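Local coordinates for exopolyphosphatase-related protein (Archaeoglobus fulgidus, PDB 3LLV) that probably binds NAD(P) through its N-terminal Rossmann domain, the part described here, in a longer DHH/DHHA1 protein that may bind nucleic acids, at residues A[9-14]-A[20-25]; A[86-91]-A[97-102]. All blocks are in the same frame, centred on the assembly; numbering follows the deposited sequence.

Contact 1: A[9-14]-A[20-25]; sequences YIVIGS and GLVREL
The opening beta-alpha unit of the Rossmann fold is closed here by two apolar pairs, Val11 with Val22 and Tyr9 with Leu25, which hold strand 9-12 against the helix that follows it. The two segments run in opposite senses. They come nearest at the first pair, where Val11 CA and Val22 CA are 6.9 Å apart, and are wider by the second, with 8.2 Å between Tyr9 CA and Leu25 CA. Val22 presents a single methyl: its CG2 lies 3.9 Å from Val11 CB and about equally far from CG1 and CG2 of that residue, a branch tip seated against the whole isopropyl group. It gets there because Val22 CG1 takes the place anti to the backbone N (chi1 174°), putting CG2 anti to the carbonyl carbon.

Leu25 uses both of its methyls on Tyr9, the two side chains crossing at about a right angle. CD1 sits at the root of the aromatic group, 4.0 Å from Tyr9 CG, while CD2 rests over one ring face, 4.1 Å above the plane and displaced to the rim near CE2. No hydrogen bond crosses between the segments, and the buried surface of 224 Å² comes from this hydrocarbon packing. At the end of the strand the chain turns through Gly13, whose backbone angles would drive a CB into the carbonyl O of Ile12.

Strand 9-12 bonds through its backbone to strand 32-36 at one edge and strand 73-76 at the other. Helix 16-27 packs on this central part of the sheet: Leu25 also touches Val32 and Leu75, Leu21 reaches Leu75, and Phe50 packs on Val22.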
# COMPACT_ATOMS: atom_id res chain seq x y z
N TYR A 9 -6.77 3.80 -6.84
CA TYR A 9 -5.89 3.35 -5.76
C TYR A 9 -5.00 2.21 -6.23
O TYR A 9 -5.43 1.33 -6.99
CB TYR A 9 -6.68 2.94 -4.50
CG TYR A 9 -7.48 4.08 -3.91
CD1 TYR A 9 -6.89 5.01 -3.04
CD2 TYR A 9 -8.82 4.25 -4.25
CE1 TYR A 9 -7.63 6.08 -2.51
CE2 TYR A 9 -9.56 5.31 -3.73
CZ TYR A 9 -8.96 6.22 -2.87
OH TYR A 9 -9.70 7.26 -2.37
N ILE A 10 -3.74 2.26 -5.81
CA ILE A 10 -2.81 1.18 -6.03
C ILE A 10 -2.37 0.61 -4.70
O ILE A 10 -1.85 1.33 -3.85
CB ILE A 10 -1.60 1.62 -6.87
CG1 ILE A 10 -2.07 2.03 -8.26
CG2 ILE A 10 -0.55 0.49 -6.96
CD1 ILE A 10 -0.98 2.61 -9.09
N VAL A 11 -2.60 -0.69 -4.53
CA VAL A 11 -2.28 -1.35 -3.26
C VAL A 11 -1.10 -2.28 -3.45
O VAL A 11 -1.19 -3.31 -4.10
CB VAL A 11 -3.49 -2.12 -2.69
CG1 VAL A 11 -3.11 -2.86 -1.36
CG2 VAL A 11 -4.64 -1.20 -2.45
N ILE A 12 0.02 -1.90 -2.81
CA ILE A 12 1.24 -2.66 -2.90
C ILE A 12 1.31 -3.50 -1.65
O ILE A 12 1.17 -2.99 -0.52
CB ILE A 12 2.47 -1.73 -3.03
CG1 ILE A 12 2.37 -0.92 -4.35
CG2 ILE A 12 3.77 -2.52 -2.90
CD1 ILE A 12 3.38 0.21 -4.42
N GLY A 13 1.52 -4.80 -1.85
CA GLY A 13 1.55 -5.77 -0.75
C GLY A 13 0.18 -6.43 -0.74
O GLY A 13 -0.84 -5.77 -0.48
N SER A 14 0.16 -7.71 -1.01
CA SER A 14 -1.10 -8.44 -1.03
C SER A 14 -1.16 -9.43 0.13
O SER A 14 -1.66 -10.56 -0.01
CB SER A 14 -1.34 -9.08 -2.39
OG SER A 14 -1.64 -8.07 -3.34
N GLY A 20 -7.30 -6.86 2.41
CA GLY A 20 -8.44 -6.23 3.10
C GLY A 20 -8.80 -4.89 2.48
O GLY A 20 -9.98 -4.59 2.24
N LEU A 21 -7.78 -4.08 2.19
CA LEU A 21 -7.99 -2.78 1.55
C LEU A 21 -8.52 -2.88 0.12
O LEU A 21 -9.37 -2.10 -0.28
CB LEU A 21 -6.69 -1.97 1.56
CG LEU A 21 -6.41 -1.30 2.90
CD1 LEU A 21 -4.96 -0.83 2.99
CD2 LEU A 21 -7.38 -0.15 3.13
N VAL A 22 -8.00 -3.85 -0.61
CA VAL A 22 -8.49 -4.15 -1.98
C VAL A 22 -9.99 -4.46 -1.93
O VAL A 22 -10.73 -4.01 -2.78
CB VAL A 22 -7.69 -5.29 -2.64
CG1 VAL A 22 -8.31 -5.67 -4.00
CG2 VAL A 22 -6.24 -4.88 -2.87
N ARG A 23 -10.48 -5.17 -0.92
CA ARG A 23 -11.92 -5.45 -0.79
C ARG A 23 -12.72 -4.28 -0.44
O ARG A 23 -13.74 -4.02 -1.01
CB ARG A 23 -12.16 -6.43 0.31
CG ARG A 23 -11.89 -7.79 -0.02
CD ARG A 23 -12.41 -8.69 1.04
NE ARG A 23 -13.82 -8.56 1.30
CZ ARG A 23 -14.43 -9.09 2.36
NH1 ARG A 23 -15.72 -8.95 2.53
NH2 ARG A 23 -13.76 -9.74 3.28
N GLU A 24 -12.28 -3.58 0.58
CA GLU A 24 -13.06 -2.49 1.10
C GLU A 24 -13.19 -1.33 0.13
O GLU A 24 -14.26 -0.73 0.02
CB GLU A 24 -12.49 -2.02 2.44
CG GLU A 24 -13.44 -1.14 3.23
CD GLU A 24 -12.94 -0.84 4.63
OE1 GLU A 24 -13.44 0.13 5.25
OE2 GLU A 24 -12.04 -1.57 5.10
N LEU A 25 -12.11 -1.01 -0.59
CA LEU A 25 -12.15 0.06 -1.58
C LEU A 25 -13.02 -0.29 -2.78
O LEU A 25 -13.76 0.55 -3.29
CB LEU A 25 -10.73 0.44 -2.01
CG LEU A 25 -9.91 1.18 -0.93
CD1 LEU A 25 -8.42 1.17 -1.28
CD2 LEU A 25 -10.41 2.59 -0.72

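Contact 2: A[86-91]-A[97-102]; sequences KILKAL and VYAIVR. With PO4 (phosphate ion), chain B.
Leu91 meets Val97 and Ala99 with both of its methyls, its side chain crossing that of Val97 at about a right angle. Val97 CG1 is 3.8 Å from Leu91 CD1 and only slightly farther from CD2, so one valine methyl faces the fork of the leucine; the second methyl, Leu91 CD2, lies 4.1 Å from Ala99 CB. One turn back along the helix, Leu88 CD1 rests more loosely over Ala99 CB and Val101 CG2, 4.4 Å from each. Helix and strand segments run nearly antiparallel, at 165° with axes 10.4 Å apart, as expected for the returning half of a beta-alpha-beta crossover.

Polar bonds finish the two ends of this apolar layer. Arg92 NH2 hydrogen-bonds to Val97 O at one end, and Asn84 ND2 hydrogen-bonds to Arg102 O at the other. Arg102 extends from the end of the packed strand, its CG anti to the backbone N (chi1 178°) and the chain extended as far as NE, and grips a phosphate ion with two nitrogens. NH1 bonds to phosphate O1 at 2.6 Å and 164°, with O1 at the guanidinium edge, in its plane; NH2 takes O2 at 2.7 Å along a more bent path. NH1 is also bonded to Thr77 O, which should limit rotation of the group, and Ala17 N of helix 16-27 supplies the ion with a further bond.

With a leucine in place of Arg102, the phosphate would probably lose both of these bonds and Thr77 O its side-chain donor. The ion probably comes from the crystallisation liquor, yet a guanidinium and a backbone N-H near a helix start make an anion site, consistent with a region where a dinucleotide phosphate could bind.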
# COMPACT_ATOMS: atom_id res chain seq x y z
N LYS A 86 12.37 0.82 0.47
CA LYS A 86 12.87 0.63 -0.89
C LYS A 86 11.77 0.89 -1.91
O LYS A 86 12.02 1.53 -2.96
CB LYS A 86 13.45 -0.76 -1.05
CG LYS A 86 14.82 -0.91 -0.45
CD LYS A 86 15.28 -2.36 -0.59
CE LYS A 86 16.79 -2.48 -0.51
NZ LYS A 86 17.34 -1.94 0.77
N ILE A 87 10.55 0.44 -1.60
CA ILE A 87 9.42 0.64 -2.49
C ILE A 87 9.11 2.13 -2.62
O ILE A 87 8.96 2.67 -3.73
CB ILE A 87 8.16 -0.09 -1.98
CG1 ILE A 87 8.36 -1.62 -2.09
CG2 ILE A 87 6.92 0.41 -2.69
CD1 ILE A 87 7.33 -2.39 -1.30
N LEU A 88 9.09 2.81 -1.47
CA LEU A 88 8.75 4.23 -1.44
C LEU A 88 9.81 5.03 -2.23
O LEU A 88 9.47 5.96 -2.95
CB LEU A 88 8.71 4.71 0.02
CG LEU A 88 8.58 6.23 0.27
CD1 LEU A 88 7.29 6.77 -0.37
CD2 LEU A 88 8.62 6.54 1.78
N LYS A 89 11.09 4.67 -2.08
CA LYS A 89 12.15 5.40 -2.79
C LYS A 89 12.06 5.17 -4.30
O LYS A 89 12.29 6.12 -5.06
CB LYS A 89 13.51 4.97 -2.25
CG LYS A 89 13.79 5.60 -0.86
CD LYS A 89 15.12 5.12 -0.25
CE LYS A 89 15.30 5.71 1.13
NZ LYS A 89 16.50 5.20 1.84
N ALA A 90 11.76 3.94 -4.72
CA ALA A 90 11.55 3.62 -6.14
C ALA A 90 10.39 4.44 -6.71
O ALA A 90 10.51 5.08 -7.78
CB ALA A 90 11.28 2.09 -6.35
N LEU A 91 9.28 4.43 -5.99
CA LEU A 91 8.11 5.21 -6.36
C LEU A 91 8.47 6.67 -6.51
O LEU A 91 8.18 7.27 -7.54
CB LEU A 91 6.99 5.03 -5.32
CG LEU A 91 5.71 5.80 -5.64
CD1 LEU A 91 5.07 5.36 -6.97
CD2 LEU A 91 4.69 5.69 -4.48
N VAL A 97 3.16 10.96 -6.66
CA VAL A 97 1.81 10.49 -6.34
C VAL A 97 1.65 10.26 -4.82
O VAL A 97 2.54 9.71 -4.16
CB VAL A 97 1.43 9.22 -7.15
CG1 VAL A 97 2.44 8.06 -6.90
CG2 VAL A 97 -0.03 8.82 -6.83
N TYR A 98 0.53 10.71 -4.27
CA TYR A 98 0.32 10.61 -2.82
C TYR A 98 0.48 9.15 -2.34
O TYR A 98 -0.07 8.23 -2.96
CB TYR A 98 -1.09 11.09 -2.55
CG TYR A 98 -1.38 11.40 -1.11
CD1 TYR A 98 -1.21 12.68 -0.61
CD2 TYR A 98 -1.86 10.41 -0.25
CE1 TYR A 98 -1.49 12.98 0.70
CE2 TYR A 98 -2.18 10.71 1.08
CZ TYR A 98 -1.98 12.00 1.54
OH TYR A 98 -2.27 12.32 2.86
N ALA A 99 1.28 8.96 -1.28
CA ALA A 99 1.57 7.61 -0.77
C ALA A 99 1.33 7.53 0.72
O ALA A 99 1.70 8.45 1.48
CB ALA A 99 3.00 7.19 -1.09
N ILE A 100 0.67 6.44 1.14
CA ILE A 100 0.46 6.20 2.57
C ILE A 100 1.18 4.90 2.83
O ILE A 100 0.96 3.91 2.13
CB ILE A 100 -1.02 6.03 2.91
CG1 ILE A 100 -1.82 7.27 2.47
CG2 ILE A 100 -1.17 5.74 4.43
CD1 ILE A 100 -3.32 7.13 2.71
N VAL A 101 2.05 4.90 3.84
CA VAL A 101 2.96 3.78 4.01
C VAL A 101 2.85 3.20 5.40
O VAL A 101 2.86 3.94 6.37
CB VAL A 101 4.41 4.24 3.76
CG1 VAL A 101 5.34 3.04 3.69
CG2 VAL A 101 4.47 5.08 2.49
N ARG A 102 2.73 1.88 5.46
CA ARG A 102 2.77 1.12 6.72
C ARG A 102 4.20 0.97 7.28
O ARG A 102 5.14 0.59 6.57
CB ARG A 102 2.15 -0.26 6.47
CG ARG A 102 2.17 -1.16 7.69
CD ARG A 102 1.72 -2.55 7.26
NE ARG A 102 1.80 -3.50 8.34
CZ ARG A 102 1.13 -4.64 8.37
NH1 ARG A 102 0.32 -4.96 7.35
NH2 ARG A 102 1.27 -5.45 9.42
P PO4 B . -0.51 -8.31 7.70
O1 PO4 B . -1.09 -7.16 6.93
O2 PO4 B . 0.65 -7.91 8.58
O3 PO4 B . -1.56 -8.96 8.55
O4 PO4 B . 0.02 -9.31 6.70

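The two contacts follow one another along the chain and lie on the same parallel sheet, with centres about 14 Å apart. Contact 1 belongs to the beta-alpha-beta unit of strand 9-12, helix 16-27 and strand 32-36; contact 2 belongs to that of strand 73-76, helix 81-94 and strand 99-103. Strand 73-76 separates their two strands, and the two helices cover different faces of the sheet. The contacts nevertheless touch: Ile12, on the face of strand 9-12 away from helix 16-27, brings CG2 within 3.9 Å of Ile87 CD1 on helix 81-94. Both fall within the TrkA-N domain. The phosphate joins helix 16-27 to strand 99-103, consistent with a nucleotide site where the fold's halves meet.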